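Local coordinates for protein hydrazine synthase subunit alpha (Candidatus Kuenenia stuttgartiensis, PDB 5C2V) that catalyses the condensation of hydroxylamine with ammonia to hydrazine, as the two-heme alpha subunit of the hydrazine synthase complex, at residues D[443-448]-D[728-733]. Numbering follows the deposited sequence.
Sequences VGPYPH and SANAPR. With HEC (heme c), chain B.
Two loops meet at the surface between the two heme c sites of the subunit, with Asn730 of 728-733 laid against the Gly444-Pro445 peptide. The first loop precedes strand 461-467; the second lies in the C-terminal cytochrome c domain. The Asn730 amide meets this peptide with both ends: ND2 lies 3.0 Å from Gly444 O, while OD1 sits 3.1 Å from Pro445 N, which has no hydrogen to give. Asn730 OD1 also lies 3.5 Å from Pro445 CD, beside the ring. Asn730 CG stands anti to its own carbonyl carbon (chi1 -50°), which carries the amide toward the other loop. In this extended backbone the lack of a side chain at Gly444 leaves room for Pro445 CD. Beside the amide, Val443 CG1 touches Ala729 CB at 4.1 Å, a small apolar contact. Farther along, an extended Arg733 grips one propionate of the bis-histidine heme: NH1 donates to O1A at 3.2 Å and NH2 to O2A at 2.6 Å, and Tyr707 OH and Arg721 NH1 also hydrogen-bond to this heme. At the other end, His448 touches the middle-domain heme. The interface is thus small (163 Å² in all) and mixed, and the guanidinium probably offsets the propionate's negative charge.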
loop_
_atom_site.group_PDB
_atom_site.type_symbol
_atom_site.label_atom_id
_atom_site.label_comp_id
_atom_site.label_asym_id
_atom_site.label_seq_id
_atom_site.Cartn_x
_atom_site.Cartn_y
_atom_site.Cartn_z
ATOM N N VAL D 443 -10.784 1.874 13.025
ATOM C CA VAL D 443 -10.593 0.567 13.635
ATOM C C VAL D 443 -9.991 -0.382 12.607
ATOM O O VAL D 443 -10.536 -0.549 11.517
ATOM C CB VAL D 443 -11.912 -0.015 14.172
ATOM C CG1 VAL D 443 -11.688 -1.409 14.738
ATOM C CG2 VAL D 443 -12.505 0.904 15.227
ATOM N N GLY D 444 -8.862 -0.996 12.949
ATOM C CA GLY D 444 -8.180 -1.879 12.023
ATOM C C GLY D 444 -7.223 -2.856 12.679
ATOM O O GLY D 444 -6.948 -2.756 13.875
ATOM N N PRO D 445 -6.716 -3.816 11.891
ATOM C CA PRO D 445 -5.785 -4.858 12.343
ATOM C C PRO D 445 -4.380 -4.339 12.657
ATOM O O PRO D 445 -3.687 -4.928 13.487
ATOM C CB PRO D 445 -5.750 -5.822 11.154
ATOM C CG PRO D 445 -6.034 -4.959 9.976
ATOM C CD PRO D 445 -7.029 -3.942 10.457
ATOM N N TYR D 446 -3.966 -3.258 12.003
ATOM C CA TYR D 446 -2.621 -2.724 12.191
ATOM C C TYR D 446 -2.482 -2.027 13.546
ATOM O O TYR D 446 -3.413 -1.364 14.005
ATOM C CB TYR D 446 -2.266 -1.772 11.045
ATOM C CG TYR D 446 -2.121 -2.477 9.713
ATOM C CD1 TYR D 446 -0.922 -3.076 9.349
ATOM C CD2 TYR D 446 -3.187 -2.554 8.826
ATOM C CE1 TYR D 446 -0.785 -3.725 8.135
ATOM C CE2 TYR D 446 -3.060 -3.201 7.611
ATOM C CZ TYR D 446 -1.858 -3.785 7.271
ATOM O OH TYR D 446 -1.728 -4.430 6.062
ATOM N N PRO D 447 -1.312 -2.179 14.191
ATOM C CA PRO D 447 -1.090 -1.740 15.576
ATOM C C PRO D 447 -1.200 -0.231 15.792
ATOM O O PRO D 447 -1.448 0.198 16.919
ATOM C CB PRO D 447 0.338 -2.216 15.867
ATOM C CG PRO D 447 0.984 -2.313 14.532
ATOM C CD PRO D 447 -0.098 -2.779 13.610
ATOM N N HIS D 448 -1.023 0.560 14.739
ATOM C CA HIS D 448 -1.106 2.012 14.870
ATOM C C HIS D 448 -2.553 2.479 14.743
ATOM O O HIS D 448 -2.836 3.677 14.765
ATOM C CB HIS D 448 -0.224 2.705 13.830
ATOM C CG HIS D 448 -0.777 2.670 12.442
ATOM N ND1 HIS D 448 -0.687 1.560 11.630
ATOM C CD2 HIS D 448 -1.424 3.614 11.714
ATOM C CE1 HIS D 448 -1.256 1.820 10.466
ATOM N NE2 HIS D 448 -1.711 3.059 10.493
ATOM N N SER D 728 -11.116 -8.155 20.472
ATOM C CA SER D 728 -11.105 -7.014 19.564
ATOM C C SER D 728 -12.039 -7.203 18.375
ATOM O O SER D 728 -12.709 -8.228 18.251
ATOM C CB SER D 728 -9.684 -6.750 19.063
ATOM O OG SER D 728 -9.237 -7.801 18.225
ATOM N N ALA D 729 -12.075 -6.201 17.501
ATOM C CA ALA D 729 -12.915 -6.244 16.312
ATOM C C ALA D 729 -12.144 -6.807 15.124
ATOM O O ALA D 729 -12.662 -6.871 14.010
ATOM C CB ALA D 729 -13.450 -4.858 15.988
ATOM N N ASN D 730 -10.901 -7.208 15.366
ATOM C CA ASN D 730 -10.108 -7.858 14.332
ATOM C C ASN D 730 -9.864 -9.318 14.689
ATOM O O ASN D 730 -9.094 -9.625 15.600
ATOM C CB ASN D 730 -8.775 -7.136 14.134
ATOM C CG ASN D 730 -8.943 -5.641 13.955
ATOM O OD1 ASN D 730 -9.314 -5.168 12.881
ATOM N ND2 ASN D 730 -8.666 -4.886 15.012
ATOM N N ALA D 731 -10.517 -10.214 13.959
ATOM C CA ALA D 731 -10.381 -11.642 14.211
ATOM C C ALA D 731 -9.104 -12.170 13.573
ATOM O O ALA D 731 -8.847 -11.918 12.397
ATOM C CB ALA D 731 -11.593 -12.393 13.687
ATOM N N PRO D 732 -8.293 -12.898 14.355
ATOM C CA PRO D 732 -7.036 -13.457 13.845
ATOM C C PRO D 732 -7.255 -14.446 12.701
ATOM O O PRO D 732 -6.438 -14.498 11.783
ATOM C CB PRO D 732 -6.433 -14.153 15.073
ATOM C CG PRO D 732 -7.576 -14.352 16.013
ATOM C CD PRO D 732 -8.496 -13.198 15.782
ATOM N N ARG D 733 -8.340 -15.214 12.754
ATOM C CA ARG D 733 -8.670 -16.129 11.666
ATOM C C ARG D 733 -10.155 -16.489 11.662
ATOM O O ARG D 733 -10.912 -16.051 12.529
ATOM C CB ARG D 733 -7.819 -17.397 11.756
ATOM C CG ARG D 733 -8.179 -18.309 12.910
ATOM C CD ARG D 733 -7.196 -19.463 13.035
ATOM N NE ARG D 733 -7.674 -20.469 13.981
ATOM C CZ ARG D 733 -6.894 -21.337 14.615
ATOM N NH1 ARG D 733 -5.583 -21.325 14.414
ATOM N NH2 ARG D 733 -7.424 -22.213 15.456
HETATM FE FE HEC B . -3.535 -25.615 24.966
HETATM C CHA HEC B . -5.262 -25.702 22.001
HETATM C CHB HEC B . -2.180 -22.583 24.101
HETATM C CHC HEC B . -1.879 -25.460 28.000
HETATM C CHD HEC B . -4.657 -28.761 25.787
HETATM N NA HEC B . -3.659 -24.393 23.338
HETATM C C1A HEC B . -4.495 -24.584 22.254
HETATM C C2A HEC B . -4.424 -23.398 21.424
HETATM C C3A HEC B . -3.577 -22.539 21.999
HETATM C C4A HEC B . -3.076 -23.144 23.217
HETATM C CMA HEC B . -3.199 -21.142 21.460
HETATM C CAA HEC B . -5.194 -23.168 20.106
HETATM C CBA HEC B . -4.381 -23.709 18.934
HETATM C CGA HEC B . -5.065 -23.353 17.639
HETATM O O1A HEC B . -4.371 -23.270 16.592
HETATM O O2A HEC B . -6.305 -23.141 17.654
HETATM N NB HEC B . -2.220 -24.299 25.858
HETATM C C1B HEC B . -1.891 -23.050 25.366
HETATM C C2B HEC B . -1.195 -22.327 26.413
HETATM C C3B HEC B . -1.105 -23.126 27.483
HETATM C C4B HEC B . -1.755 -24.378 27.158
HETATM C CMB HEC B . -0.637 -20.892 26.290
HETATM C CAB HEC B . -0.453 -22.799 28.846
HETATM C CBB HEC B . -1.325 -21.785 29.620
HETATM N NC HEC B . -3.312 -26.869 26.589
HETATM C C1C HEC B . -2.581 -26.613 27.733
HETATM C C2C HEC B . -2.779 -27.711 28.656
HETATM C C3C HEC B . -3.442 -28.673 27.999
HETATM C C4C HEC B . -3.860 -28.130 26.718
HETATM C CMC HEC B . -1.999 -27.875 29.980
HETATM C CAC HEC B . -3.825 -30.070 28.547
HETATM C CBC HEC B . -4.807 -29.952 29.734
HETATM N ND HEC B . -4.768 -27.025 24.018
HETATM C C1D HEC B . -5.112 -28.250 24.588
HETATM C C2D HEC B . -6.040 -28.921 23.708
HETATM C C3D HEC B . -6.254 -27.977 22.517
HETATM C C4D HEC B . -5.412 -26.822 22.796
HETATM C CMD HEC B . -6.693 -30.303 23.929
HETATM C CAD HEC B . -7.169 -28.283 21.301
HETATM C CBD HEC B . -7.946 -27.082 20.759
HETATM C CGD HEC B . -8.762 -26.404 21.829
HETATM O O1D HEC B . -9.104 -25.208 21.642
HETATM O O2D HEC B . -9.072 -27.047 22.864
#